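Local coordinates for protein D-ribulose-5-phosphate 3-epimerase, putative (Plasmodium falciparum, PDB 1TQX) that probably catalyses the interconversion of D-ribulose 5-phosphate and D-xylulose 5-phosphate with the aid of one divalent metal ion per subunit, at residues F66-L71 against Q88-F93; N114-I119 against I139-V144; L182-T187 against I214-V219; I189-G194 against V219-Y224. One frame throughout, in Å; residues are numbered along the deposited sequence.

Overall arrangement
All four contacts belong to one TIM barrel, two in its wall of parallel strands and two in its outer jacket of helices. Contacts 1 and 2 are buried and adjoin: strands 88-92 and 116-121 are neighbours, so the barrel wall runs unbroken from one contact to the other, their centres about 7 Å apart. Both are built on backbone hydrogen bonds, but contact 1 adds a polar inner face that carries a zinc ligand. Contacts 3 and 4 lie further out, with centres about 9 Å apart. They join the same helices, 184-193 and 210-223, at successive levels, by side chains packed on side chains and backbone, without hydrogen bonds across; exposed Ser192 and Tyr224 end contact 4 at the surface.

Contact 1. Residues F66-L71 against Q88-F93. With ZN (zinc ion), chain D.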
loop_
_atom_site.group_PDB
_atom_site.type_symbol
_atom_site.label_atom_id
_atom_site.label_comp_id
_atom_site.label_asym_id
_atom_site.label_seq_id
_atom_site.Cartn_x
_atom_site.Cartn_y
_atom_site.Cartn_z
ATOM N N PHE A 66 6.927 0.437 10.202
ATOM C CA PHE A 66 7.094 1.251 8.991
ATOM C C PHE A 66 5.775 1.928 8.579
ATOM O O PHE A 66 4.757 1.256 8.415
ATOM C CB PHE A 66 7.583 0.304 7.888
ATOM C CG PHE A 66 7.965 0.966 6.590
ATOM C CD1 PHE A 66 9.309 1.149 6.262
ATOM C CD2 PHE A 66 6.999 1.265 5.631
ATOM C CE1 PHE A 66 9.687 1.606 4.994
ATOM C CE2 PHE A 66 7.364 1.726 4.356
ATOM C CZ PHE A 66 8.711 1.891 4.040
ATOM N N PHE A 67 5.803 3.247 8.403
ATOM C CA PHE A 67 4.609 3.994 8.016
ATOM C C PHE A 67 4.423 4.016 6.500
ATOM O O PHE A 67 5.134 4.721 5.780
ATOM C CB PHE A 67 4.683 5.430 8.565
ATOM C CG PHE A 67 4.141 5.578 9.969
ATOM C CD1 PHE A 67 4.475 4.668 10.976
ATOM C CD2 PHE A 67 3.310 6.648 10.291
ATOM C CE1 PHE A 67 3.982 4.832 12.280
ATOM C CE2 PHE A 67 2.814 6.818 11.593
ATOM C CZ PHE A 67 3.152 5.911 12.583
ATOM N N ASP A 68 3.461 3.235 6.022
ATOM C CA ASP A 68 3.174 3.134 4.598
ATOM C C ASP A 68 1.868 3.881 4.289
ATOM O O ASP A 68 0.769 3.388 4.553
ATOM C CB ASP A 68 3.097 1.647 4.237
ATOM C CG ASP A 68 2.686 1.401 2.812
ATOM O OD1 ASP A 68 3.136 2.136 1.905
ATOM O OD2 ASP A 68 1.922 0.433 2.600
ATOM N N VAL A 69 2.009 5.075 3.723
ATOM C CA VAL A 69 0.862 5.929 3.416
ATOM C C VAL A 69 0.389 5.849 1.971
ATOM O O VAL A 69 1.133 6.162 1.041
ATOM C CB VAL A 69 1.170 7.416 3.752
ATOM C CG1 VAL A 69 -0.104 8.244 3.643
ATOM C CG2 VAL A 69 1.760 7.526 5.161
ATOM N N HIS A 70 -0.862 5.431 1.792
ATOM C CA HIS A 70 -1.457 5.317 0.467
ATOM C C HIS A 70 -2.315 6.561 0.255
ATOM O O HIS A 70 -3.382 6.696 0.850
ATOM C CB HIS A 70 -2.324 4.054 0.382
ATOM C CG HIS A 70 -2.964 3.842 -0.955
ATOM N ND1 HIS A 70 -3.809 2.781 -1.210
ATOM C CD2 HIS A 70 -2.901 4.557 -2.103
ATOM C CE1 HIS A 70 -4.240 2.854 -2.457
ATOM N NE2 HIS A 70 -3.704 3.922 -3.020
ATOM N N LEU A 71 -1.841 7.463 -0.597
ATOM C CA LEU A 71 -2.543 8.708 -0.877
ATOM C C LEU A 71 -3.580 8.593 -1.991
ATOM O O LEU A 71 -3.261 8.758 -3.163
ATOM C CB LEU A 71 -1.528 9.802 -1.235
ATOM C CG LEU A 71 -0.494 10.113 -0.143
ATOM C CD1 LEU A 71 0.661 10.929 -0.724
ATOM C CD2 LEU A 71 -1.174 10.859 0.997
ATOM N N GLN A 88 6.974 5.656 3.612
ATOM C CA GLN A 88 6.725 5.589 2.182
ATOM C C GLN A 88 5.445 6.320 1.855
ATOM O O GLN A 88 4.459 6.214 2.586
ATOM C CB GLN A 88 6.602 4.148 1.676
ATOM C CG GLN A 88 6.150 4.083 0.214
ATOM C CD GLN A 88 6.257 2.691 -0.390
ATOM O OE1 GLN A 88 7.184 2.402 -1.140
ATOM N NE2 GLN A 88 5.309 1.824 -0.056
ATOM N N LEU A 89 5.475 7.074 0.763
ATOM C CA LEU A 89 4.304 7.796 0.297
ATOM C C LEU A 89 3.980 7.222 -1.073
ATOM O O LEU A 89 4.825 7.216 -1.973
ATOM C CB LEU A 89 4.585 9.300 0.176
ATOM C CG LEU A 89 4.977 10.061 1.448
ATOM C CD1 LEU A 89 5.031 11.567 1.123
ATOM C CD2 LEU A 89 3.975 9.795 2.572
ATOM N N THR A 90 2.761 6.717 -1.220
ATOM C CA THR A 90 2.319 6.130 -2.480
ATOM C C THR A 90 1.208 6.983 -3.076
ATOM O O THR A 90 0.163 7.174 -2.451
ATOM C CB THR A 90 1.791 4.688 -2.256
ATOM O OG1 THR A 90 2.859 3.861 -1.780
ATOM C CG2 THR A 90 1.235 4.097 -3.555
ATOM N N PHE A 91 1.434 7.514 -4.275
ATOM C CA PHE A 91 0.414 8.334 -4.918
ATOM C C PHE A 91 -0.151 7.595 -6.123
ATOM O O PHE A 91 0.429 6.605 -6.576
ATOM C CB PHE A 91 0.996 9.699 -5.337
ATOM C CG PHE A 91 2.067 9.620 -6.388
ATOM C CD1 PHE A 91 1.738 9.636 -7.743
ATOM C CD2 PHE A 91 3.411 9.557 -6.027
ATOM C CE1 PHE A 91 2.734 9.592 -8.724
ATOM C CE2 PHE A 91 4.413 9.513 -7.004
ATOM C CZ PHE A 91 4.070 9.531 -8.352
ATOM N N HIS A 92 -1.291 8.061 -6.628
ATOM C CA HIS A 92 -1.920 7.419 -7.773
ATOM C C HIS A 92 -1.503 7.975 -9.123
ATOM O O HIS A 92 -1.450 9.184 -9.324
ATOM C CB HIS A 92 -3.446 7.475 -7.638
ATOM C CG HIS A 92 -4.021 6.304 -6.903
ATOM N ND1 HIS A 92 -4.362 5.126 -7.536
ATOM C CD2 HIS A 92 -4.214 6.089 -5.580
ATOM C CE1 HIS A 92 -4.734 4.235 -6.635
ATOM N NE2 HIS A 92 -4.650 4.794 -5.439
ATOM N N PHE A 93 -1.202 7.061 -10.040
ATOM C CA PHE A 93 -0.813 7.397 -11.405
ATOM C C PHE A 93 -1.937 8.258 -11.981
ATOM O O PHE A 93 -1.687 9.241 -12.681
ATOM C CB PHE A 93 -0.648 6.088 -12.199
ATOM C CG PHE A 93 -0.207 6.261 -13.637
ATOM C CD1 PHE A 93 0.975 6.924 -13.957
ATOM C CD2 PHE A 93 -0.942 5.678 -14.668
ATOM C CE1 PHE A 93 1.420 6.996 -15.283
ATOM C CE2 PHE A 93 -0.504 5.746 -15.994
ATOM C CZ PHE A 93 0.679 6.405 -16.297
HETATM ZN ZN ZN D . -4.286 1.283 0.467
HETATM O O HOH W 1 1.664 1.866 -0.449
HETATM O O HOH W 2 -2.599 10.358 -5.271
#
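Strands 66-71 and 88-92 run parallel, their axes 4.8 Å apart at closest and 17° apart in direction, joined by bonds from Gln88 N to Phe67 O, Val69 N to Gln88 O, Thr90 N to Val69 O and Leu71 N to Thr90 O. They are neighbouring staves of a TIM barrel, with side chains alternating between its two faces. Val69, Leu71, Leu89 and Phe91 form the apolar face on which the outer helices pack: Val69 CB lies 3.9 Å from Leu89 CD2, and Phe91 reaches helix 100-111.

The face of Asp68, His70, Gln88 and Thr90 is polar and looks into the barrel. Gln88 stretches out beside Asp68, and its NE2 reaches Asp68 OD1 at 2.9 Å, in the plane of its own amide but from above the carboxylate plane. A water that donates to the same OD1 accepts from Thr90 OG1. Asp68 OD2 is held by His36 ND1 and Gln177 NE2, which makes Asp68 a second-shell residue well placed to orient the zinc ligand His36.

The His70 ring swings away from its own backbone N (chi1 -179°), and its ND1 binds the zinc at 2.3 Å, beside His36, Asp38 and Asp179. An imidazole suits the place because its second nitrogen can be anchored too: His70 NE2 donates to His92 NE2 at 2.7 Å, in the His70 ring plane but tilted 30° from that of His92. The rings meet rim to rim, and His92 ND1 is bonded to Glu94. Beyond them, a water donates to Leu71 O and accepts from His92 N.

Contact 2. Residues N114-I119 against I139-V144; sequences NLWCGI and INTVLV
Strands 116-119 and 141-144 lie side by side and parallel, at 31° to each other, as the two strands of a beta-alpha-beta unit in the TIM barrel, with helix 131-134 between them in sequence. Cys117 O takes Asn140 N at 2.8 Å and, more weakly, Thr141 N. Ile119 N donates to Thr141 O, and Leu143 N to Ile119 O at 2.9 Å. Gly118 has no side chain, and its CA comes within 3.0 Å of Thr141 O in a CA-H...O contact.

On the helix-facing side, Ile119 CG2, set between the backbone N and carbonyl carbon of its own residue, meets Ile139 CG2 at 4.0 Å and also touches Val142 CG2. Ile139 CD1 packs on Cys117 SG at 3.7 Å. Branched aliphatic chains suit this apolar layer, which Ile133 and Leu134 extend.

Where the strands begin, Asn140, just before the second, stacks its amide over one face of the Trp116 indole, their planes only 10° apart, with Asn140 CG 3.7 Å from Trp116 CG. The edge-to-face partner of that indole is Phe66. The chemistry divides by position: backbone bonds fix the register, aliphatic groups pack on the helix-facing side, and amide and indole stack at the end.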
loop_
_atom_site.group_PDB
_atom_site.type_symbol
_atom_site.label_atom_id
_atom_site.label_comp_id
_atom_site.label_asym_id
_atom_site.label_seq_id
_atom_site.Cartn_x
_atom_site.Cartn_y
_atom_site.Cartn_z
ATOM N N ASN A 114 13.954 11.812 1.495
ATOM C CA ASN A 114 14.447 10.578 2.112
ATOM C C ASN A 114 13.306 9.641 2.482
ATOM O O ASN A 114 13.281 9.052 3.567
ATOM C CB ASN A 114 15.297 10.891 3.347
ATOM C CG ASN A 114 16.550 11.667 3.000
ATOM O OD1 ASN A 114 17.249 11.332 2.043
ATOM N ND2 ASN A 114 16.844 12.707 3.773
ATOM N N LEU A 115 12.361 9.511 1.559
ATOM C CA LEU A 115 11.204 8.648 1.751
ATOM C C LEU A 115 11.130 7.660 0.602
ATOM O O LEU A 115 11.618 7.939 -0.485
ATOM C CB LEU A 115 9.921 9.487 1.751
ATOM C CG LEU A 115 9.718 10.524 2.859
ATOM C CD1 LEU A 115 8.614 11.503 2.460
ATOM C CD2 LEU A 115 9.372 9.810 4.141
ATOM N N TRP A 116 10.528 6.503 0.846
ATOM C CA TRP A 116 10.338 5.528 -0.222
ATOM C C TRP A 116 9.186 6.095 -1.046
ATOM O O TRP A 116 8.328 6.799 -0.508
ATOM C CB TRP A 116 9.923 4.176 0.355
ATOM C CG TRP A 116 11.064 3.261 0.675
ATOM C CD1 TRP A 116 12.329 3.618 1.037
ATOM C CD2 TRP A 116 11.030 1.827 0.688
ATOM N NE1 TRP A 116 13.090 2.495 1.274
ATOM C CE2 TRP A 116 12.315 1.383 1.067
ATOM C CE3 TRP A 116 10.037 0.875 0.414
ATOM C CZ2 TRP A 116 12.635 0.023 1.184
ATOM C CZ3 TRP A 116 10.353 -0.479 0.530
ATOM C CH2 TRP A 116 11.644 -0.891 0.912
ATOM N N CYS A 117 9.165 5.808 -2.344
ATOM C CA CYS A 117 8.086 6.296 -3.194
ATOM C C CYS A 117 7.335 5.146 -3.849
ATOM O O CYS A 117 7.931 4.253 -4.456
ATOM C CB CYS A 117 8.613 7.233 -4.288
ATOM S SG CYS A 117 7.324 7.763 -5.476
ATOM N N GLY A 118 6.019 5.168 -3.699
ATOM C CA GLY A 118 5.202 4.145 -4.307
ATOM C C GLY A 118 4.256 4.794 -5.298
ATOM O O GLY A 118 3.956 5.985 -5.191
ATOM N N ILE A 119 3.810 4.028 -6.283
ATOM C CA ILE A 119 2.855 4.549 -7.250
ATOM C C ILE A 119 1.787 3.473 -7.398
ATOM O O ILE A 119 2.099 2.282 -7.480
ATOM C CB ILE A 119 3.515 4.873 -8.621
ATOM C CG1 ILE A 119 2.528 5.665 -9.485
ATOM C CG2 ILE A 119 3.931 3.590 -9.342
ATOM C CD1 ILE A 119 3.140 6.246 -10.757
ATOM N N ILE A 139 10.984 4.510 -8.289
ATOM C CA ILE A 139 9.876 3.873 -7.582
ATOM C C ILE A 139 10.286 2.646 -6.778
ATOM O O ILE A 139 10.825 1.687 -7.320
ATOM C CB ILE A 139 8.761 3.454 -8.574
ATOM C CG1 ILE A 139 8.333 4.655 -9.427
ATOM C CG2 ILE A 139 7.568 2.887 -7.816
ATOM C CD1 ILE A 139 7.819 5.841 -8.634
ATOM N N ASN A 140 10.016 2.684 -5.477
ATOM C CA ASN A 140 10.340 1.572 -4.591
ATOM C C ASN A 140 9.246 0.505 -4.607
ATOM O O ASN A 140 9.528 -0.686 -4.453
ATOM C CB ASN A 140 10.493 2.071 -3.152
ATOM C CG ASN A 140 11.669 3.012 -2.976
ATOM O OD1 ASN A 140 12.815 2.578 -2.853
ATOM N ND2 ASN A 140 11.389 4.308 -2.970
ATOM N N THR A 141 8.003 0.938 -4.793
ATOM C CA THR A 141 6.865 0.026 -4.761
ATOM C C THR A 141 5.753 0.400 -5.735
ATOM O O THR A 141 5.465 1.582 -5.937
ATOM C CB THR A 141 6.200 0.031 -3.359
ATOM O OG1 THR A 141 7.185 -0.196 -2.343
ATOM C CG2 THR A 141 5.111 -1.045 -3.277
ATOM N N VAL A 142 5.132 -0.612 -6.331
ATOM C CA VAL A 142 3.991 -0.400 -7.208
ATOM C C VAL A 142 2.838 -1.077 -6.474
ATOM O O VAL A 142 2.920 -2.258 -6.139
ATOM C CB VAL A 142 4.150 -1.058 -8.593
ATOM C CG1 VAL A 142 2.832 -0.961 -9.358
ATOM C CG2 VAL A 142 5.240 -0.351 -9.383
ATOM N N LEU A 143 1.785 -0.316 -6.197
ATOM C CA LEU A 143 0.625 -0.846 -5.492
ATOM C C LEU A 143 -0.463 -1.178 -6.510
ATOM O O LEU A 143 -1.104 -0.281 -7.061
ATOM C CB LEU A 143 0.113 0.198 -4.482
ATOM C CG LEU A 143 -0.921 -0.188 -3.413
ATOM C CD1 LEU A 143 -1.141 1.014 -2.491
ATOM C CD2 LEU A 143 -2.231 -0.603 -4.050
ATOM N N VAL A 144 -0.649 -2.470 -6.766
ATOM C CA VAL A 144 -1.655 -2.944 -7.705
ATOM C C VAL A 144 -2.973 -3.114 -6.950
ATOM O O VAL A 144 -3.104 -4.020 -6.127
ATOM C CB VAL A 144 -1.246 -4.315 -8.324
ATOM C CG1 VAL A 144 -2.368 -4.856 -9.204
ATOM C CG2 VAL A 144 0.037 -4.164 -9.133
#

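Contact 3. Residues L182-T187 against I214-V219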
loop_
_atom_site.group_PDB
_atom_site.type_symbol
_atom_site.label_atom_id
_atom_site.label_comp_id
_atom_site.label_asym_id
_atom_site.label_seq_id
_atom_site.Cartn_x
_atom_site.Cartn_y
_atom_site.Cartn_z
ATOM N N LEU A 182 -7.529 -9.007 0.263
ATOM C CA LEU A 182 -6.500 -9.994 0.570
ATOM C C LEU A 182 -6.832 -10.801 1.820
ATOM O O LEU A 182 -7.153 -10.241 2.871
ATOM C CB LEU A 182 -5.129 -9.320 0.760
ATOM C CG LEU A 182 -4.261 -9.095 -0.484
ATOM C CD1 LEU A 182 -3.949 -10.447 -1.139
ATOM C CD2 LEU A 182 -4.980 -8.187 -1.470
ATOM N N ASN A 183 -6.774 -12.121 1.692
ATOM C CA ASN A 183 -7.011 -13.015 2.818
ATOM C C ASN A 183 -5.994 -14.141 2.661
ATOM O O ASN A 183 -5.124 -14.054 1.793
ATOM C CB ASN A 183 -8.464 -13.525 2.827
ATOM C CG ASN A 183 -8.880 -14.162 1.519
ATOM O OD1 ASN A 183 -10.045 -14.079 1.121
ATOM N ND2 ASN A 183 -7.944 -14.809 0.849
ATOM N N ILE A 184 -6.067 -15.186 3.475
ATOM C CA ILE A 184 -5.067 -16.250 3.360
ATOM C C ILE A 184 -4.962 -16.835 1.951
ATOM O O ILE A 184 -3.860 -16.971 1.411
ATOM C CB ILE A 184 -5.329 -17.381 4.390
ATOM C CG1 ILE A 184 -4.979 -16.874 5.792
ATOM C CG2 ILE A 184 -4.497 -18.625 4.050
ATOM C CD1 ILE A 184 -5.269 -17.863 6.912
ATOM N N GLU A 185 -6.101 -17.149 1.342
ATOM C CA GLU A 185 -6.099 -17.735 0.008
ATOM C C GLU A 185 -5.659 -16.795 -1.112
ATOM O O GLU A 185 -4.906 -17.204 -2.001
ATOM C CB GLU A 185 -7.477 -18.307 -0.331
ATOM C CG GLU A 185 -7.478 -19.128 -1.619
ATOM C CD GLU A 185 -8.832 -19.719 -1.959
ATOM O OE1 GLU A 185 -8.900 -20.494 -2.933
ATOM O OE2 GLU A 185 -9.822 -19.411 -1.264
ATOM N N THR A 186 -6.126 -15.548 -1.091
ATOM C CA THR A 186 -5.745 -14.611 -2.145
ATOM C C THR A 186 -4.324 -14.079 -1.955
ATOM O O THR A 186 -3.734 -13.524 -2.885
ATOM C CB THR A 186 -6.752 -13.444 -2.282
ATOM O OG1 THR A 186 -6.842 -12.724 -1.048
ATOM C CG2 THR A 186 -8.136 -13.992 -2.652
ATOM N N THR A 187 -3.770 -14.255 -0.759
ATOM C CA THR A 187 -2.397 -13.831 -0.518
ATOM C C THR A 187 -1.506 -14.862 -1.217
ATOM O O THR A 187 -0.526 -14.510 -1.878
ATOM C CB THR A 187 -2.055 -13.792 0.992
ATOM O OG1 THR A 187 -2.690 -12.662 1.607
ATOM C CG2 THR A 187 -0.552 -13.687 1.195
ATOM N N ILE A 214 -1.575 -13.357 9.993
ATOM C CA ILE A 214 -0.371 -12.642 9.583
ATOM C C ILE A 214 0.788 -13.595 9.276
ATOM O O ILE A 214 1.413 -13.493 8.220
ATOM C CB ILE A 214 0.071 -11.632 10.683
ATOM C CG1 ILE A 214 -0.953 -10.491 10.769
ATOM C CG2 ILE A 214 1.469 -11.083 10.379
ATOM C CD1 ILE A 214 -0.685 -9.506 11.895
ATOM N N ASP A 215 1.075 -14.522 10.190
ATOM C CA ASP A 215 2.171 -15.468 9.970
ATOM C C ASP A 215 1.915 -16.369 8.763
ATOM O O ASP A 215 2.819 -16.622 7.960
ATOM C CB ASP A 215 2.396 -16.349 11.210
ATOM C CG ASP A 215 2.829 -15.551 12.429
ATOM O OD1 ASP A 215 3.302 -14.408 12.259
ATOM O OD2 ASP A 215 2.711 -16.069 13.558
ATOM N N THR A 216 0.685 -16.860 8.643
ATOM C CA THR A 216 0.336 -17.733 7.529
ATOM C C THR A 216 0.580 -17.001 6.219
ATOM O O THR A 216 1.143 -17.565 5.277
ATOM C CB THR A 216 -1.144 -18.164 7.597
ATOM O OG1 THR A 216 -1.361 -18.941 8.781
ATOM C CG2 THR A 216 -1.523 -18.988 6.375
ATOM N N MET A 217 0.155 -15.742 6.164
ATOM C CA MET A 217 0.334 -14.931 4.965
ATOM C C MET A 217 1.815 -14.735 4.639
ATOM O O MET A 217 2.231 -14.888 3.493
ATOM C CB MET A 217 -0.311 -13.546 5.142
ATOM C CG MET A 217 -1.839 -13.520 5.211
ATOM S SD MET A 217 -2.442 -11.818 5.501
ATOM C CE MET A 217 -4.139 -11.928 4.919
ATOM N N ARG A 218 2.611 -14.395 5.645
ATOM C CA ARG A 218 4.028 -14.151 5.407
ATOM C C ARG A 218 4.744 -15.388 4.885
ATOM O O ARG A 218 5.503 -15.307 3.920
ATOM C CB ARG A 218 4.710 -13.646 6.684
ATOM C CG ARG A 218 6.157 -13.183 6.492
ATOM C CD ARG A 218 6.632 -12.428 7.732
ATOM N NE ARG A 218 6.206 -13.145 8.928
ATOM C CZ ARG A 218 5.556 -12.598 9.948
ATOM N NH1 ARG A 218 5.246 -11.306 9.944
ATOM N NH2 ARG A 218 5.193 -13.360 10.968
ATOM N N VAL A 219 4.503 -16.533 5.515
ATOM C CA VAL A 219 5.151 -17.764 5.074
ATOM C C VAL A 219 4.805 -18.070 3.621
ATOM O O VAL A 219 5.674 -18.451 2.844
ATOM C CB VAL A 219 4.746 -18.968 5.959
ATOM C CG1 VAL A 219 5.380 -20.255 5.422
ATOM C CG2 VAL A 219 5.197 -18.730 7.392
#
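Van der Waals contacts alone join Ile184 and Thr187 to Thr216 and Met217. Ile184 turns its side chain across that of Thr216 at about a right angle, and both its CG2 and CD1 meet the one methyl, Thr216 CG2, the former at 3.8 Å. Thr216 can offer that methyl because its OG1 is bonded to Tyr212 O, a turn back in its own helix. Met217 reaches across: extended beyond CG, it carries CE to 3.7 Å from the backbone atom Asn183 C, and as close to Thr187 OG1. A long, unbranched thioether can run from its own helix to the first turn of the other, while Thr187 CG2 packs against Met217 CB at 4.0 Å.

Helices 184-193 and 210-223 are adjacent members of the outer ring of a TIM barrel, and Ala200 and Ile198 of strand 197-200 lie beneath them.

No hydrogen bond crosses the contact; those inside segment 182-187 shape the surface that Met217 meets. Asn183 occupies the N-cap, and its backbone N donates to Thr186 OG1 at 2.8 Å. Asn183 O receives two bonds from one residue, Thr187 N at 2.9 Å and Thr187 OG1 at 2.8 Å, the hydroxyl coming from 45° above the carbonyl plane.

Contact 4. Residues I189-G194 against V219-Y224; sequences ISASHG and VSVQKY
Ile189 O is gripped by Ser192, the residue that the Tyr224 ring covers: Ser192 OG donates to it at 2.7 Å, and the backbone N atoms of Ser192 and His193 add weak bonds. The hydroxyl reaches back because OG sits between the backbone N and carbonyl carbon of Ser192 (chi1 75°). This turns the polar end of the serine into its own helix and leaves CB as the atom that touches the aromatic ring.

Tyr224 lays that ring over the last turn. Ser192 CA stands almost over the ring centre, 3.5 Å from the centroid and 10° off the normal, a CH-pi contact, and Ser192 CB touches Tyr224 CZ at 3.4 Å. A broad, flat side chain can cover backbone and small side chain together: at its near rim, Tyr224 CG lies 3.5 Å from Ala191 O.

Here the ends of helices 184-193 and 210-223, neighbours in the outer layer of the TIM barrel, come together, and Tyr224 is the last residue modelled in the chain. Ala191 is small enough to sit directly between the helices. Its CB points at the other helix and meets Val221 CA at 3.7 Å, Val221 CG2 and Tyr224 CD1, so that the backbones approach closely.

Helix 184-193 then closes with a Schellman motif at Gly194, whose positive phi of 127° suits glycine. Gly194 N bonds to Ala191 O at 3.1 Å, and Gly194 O accepts from Arg168 NH2.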
loop_
_atom_site.group_PDB
_atom_site.type_symbol
_atom_site.label_atom_id
_atom_site.label_comp_id
_atom_site.label_asym_id
_atom_site.label_seq_id
_atom_site.Cartn_x
_atom_site.Cartn_y
_atom_site.Cartn_z
ATOM N N ILE A 189 -2.310 -16.679 -3.744
ATOM C CA ILE A 189 -2.463 -16.451 -5.174
ATOM C C ILE A 189 -1.618 -15.258 -5.621
ATOM O O ILE A 189 -0.923 -15.324 -6.638
ATOM C CB ILE A 189 -3.934 -16.172 -5.541
ATOM C CG1 ILE A 189 -4.768 -17.447 -5.380
ATOM C CG2 ILE A 189 -4.022 -15.638 -6.968
ATOM C CD1 ILE A 189 -6.254 -17.237 -5.621
ATOM N N SER A 190 -1.683 -14.164 -4.865
ATOM C CA SER A 190 -0.919 -12.971 -5.217
ATOM C C SER A 190 0.583 -13.230 -5.198
ATOM O O SER A 190 1.303 -12.810 -6.102
ATOM C CB SER A 190 -1.272 -11.822 -4.268
ATOM O OG SER A 190 -2.614 -11.406 -4.466
ATOM N N ALA A 191 1.055 -13.927 -4.172
ATOM C CA ALA A 191 2.474 -14.230 -4.064
ATOM C C ALA A 191 2.961 -15.137 -5.200
ATOM O O ALA A 191 4.101 -15.013 -5.652
ATOM C CB ALA A 191 2.769 -14.879 -2.709
ATOM N N SER A 192 2.100 -16.040 -5.666
ATOM C CA SER A 192 2.478 -16.958 -6.741
ATOM C C SER A 192 2.719 -16.205 -8.043
ATOM O O SER A 192 3.407 -16.698 -8.942
ATOM C CB SER A 192 1.395 -18.026 -6.950
ATOM O OG SER A 192 0.258 -17.503 -7.617
ATOM N N HIS A 193 2.158 -15.002 -8.137
ATOM C CA HIS A 193 2.318 -14.175 -9.327
ATOM C C HIS A 193 3.450 -13.155 -9.177
ATOM O O HIS A 193 3.833 -12.509 -10.151
ATOM C CB HIS A 193 0.999 -13.463 -9.655
ATOM C CG HIS A 193 -0.032 -14.356 -10.277
ATOM N ND1 HIS A 193 -0.158 -14.513 -11.643
ATOM C CD2 HIS A 193 -0.976 -15.153 -9.721
ATOM C CE1 HIS A 193 -1.133 -15.365 -11.899
ATOM N NE2 HIS A 193 -1.647 -15.770 -10.749
ATOM N N GLY A 194 3.984 -13.008 -7.964
ATOM C CA GLY A 194 5.080 -12.072 -7.761
ATOM C C GLY A 194 4.947 -11.030 -6.660
ATOM O O GLY A 194 5.908 -10.311 -6.375
ATOM N N VAL A 219 4.503 -16.533 5.515
ATOM C CA VAL A 219 5.151 -17.764 5.074
ATOM C C VAL A 219 4.805 -18.070 3.621
ATOM O O VAL A 219 5.674 -18.451 2.844
ATOM C CB VAL A 219 4.746 -18.968 5.959
ATOM C CG1 VAL A 219 5.380 -20.255 5.422
ATOM C CG2 VAL A 219 5.197 -18.730 7.392
ATOM N N SER A 220 3.541 -17.885 3.251
ATOM C CA SER A 220 3.107 -18.151 1.886
ATOM C C SER A 220 3.815 -17.253 0.877
ATOM O O SER A 220 4.069 -17.668 -0.254
ATOM C CB SER A 220 1.591 -17.981 1.757
ATOM O OG SER A 220 1.214 -16.618 1.859
ATOM N N VAL A 221 4.126 -16.021 1.272
ATOM C CA VAL A 221 4.826 -15.117 0.368
ATOM C C VAL A 221 6.295 -15.544 0.294
ATOM O O VAL A 221 6.871 -15.635 -0.791
ATOM C CB VAL A 221 4.747 -13.636 0.846
ATOM C CG1 VAL A 221 5.657 -12.766 -0.009
ATOM C CG2 VAL A 221 3.312 -13.120 0.741
ATOM N N GLN A 222 6.889 -15.824 1.450
ATOM C CA GLN A 222 8.289 -16.236 1.514
ATOM C C GLN A 222 8.583 -17.466 0.653
ATOM O O GLN A 222 9.669 -17.574 0.079
ATOM C CB GLN A 222 8.697 -16.500 2.968
ATOM C CG GLN A 222 8.578 -15.267 3.853
ATOM C CD GLN A 222 8.860 -15.545 5.316
ATOM O OE1 GLN A 222 8.278 -16.457 5.912
ATOM N NE2 GLN A 222 9.743 -14.745 5.913
ATOM N N LYS A 223 7.620 -18.381 0.555
ATOM C CA LYS A 223 7.801 -19.587 -0.251
ATOM C C LYS A 223 8.159 -19.234 -1.691
ATOM O O LYS A 223 8.941 -19.938 -2.329
ATOM C CB LYS A 223 6.528 -20.443 -0.242
ATOM C CG LYS A 223 6.140 -20.976 1.128
ATOM C CD LYS A 223 4.949 -21.923 1.040
ATOM C CE LYS A 223 4.518 -22.407 2.422
ATOM N NZ LYS A 223 5.623 -23.080 3.166
ATOM N N TYR A 224 7.583 -18.149 -2.204
ATOM C CA TYR A 224 7.852 -17.714 -3.571
ATOM C C TYR A 224 9.028 -16.740 -3.660
ATOM O O TYR A 224 9.578 -16.596 -4.772
ATOM C CB TYR A 224 6.604 -17.074 -4.182
ATOM C CG TYR A 224 5.474 -18.041 -4.427
ATOM C CD1 TYR A 224 4.417 -18.161 -3.528
ATOM C CD2 TYR A 224 5.463 -18.846 -5.561
ATOM C CE1 TYR A 224 3.375 -19.060 -3.756
ATOM C CE2 TYR A 224 4.429 -19.749 -5.797
ATOM C CZ TYR A 224 3.391 -19.851 -4.895
ATOM O OH TYR A 224 2.374 -20.744 -5.142
#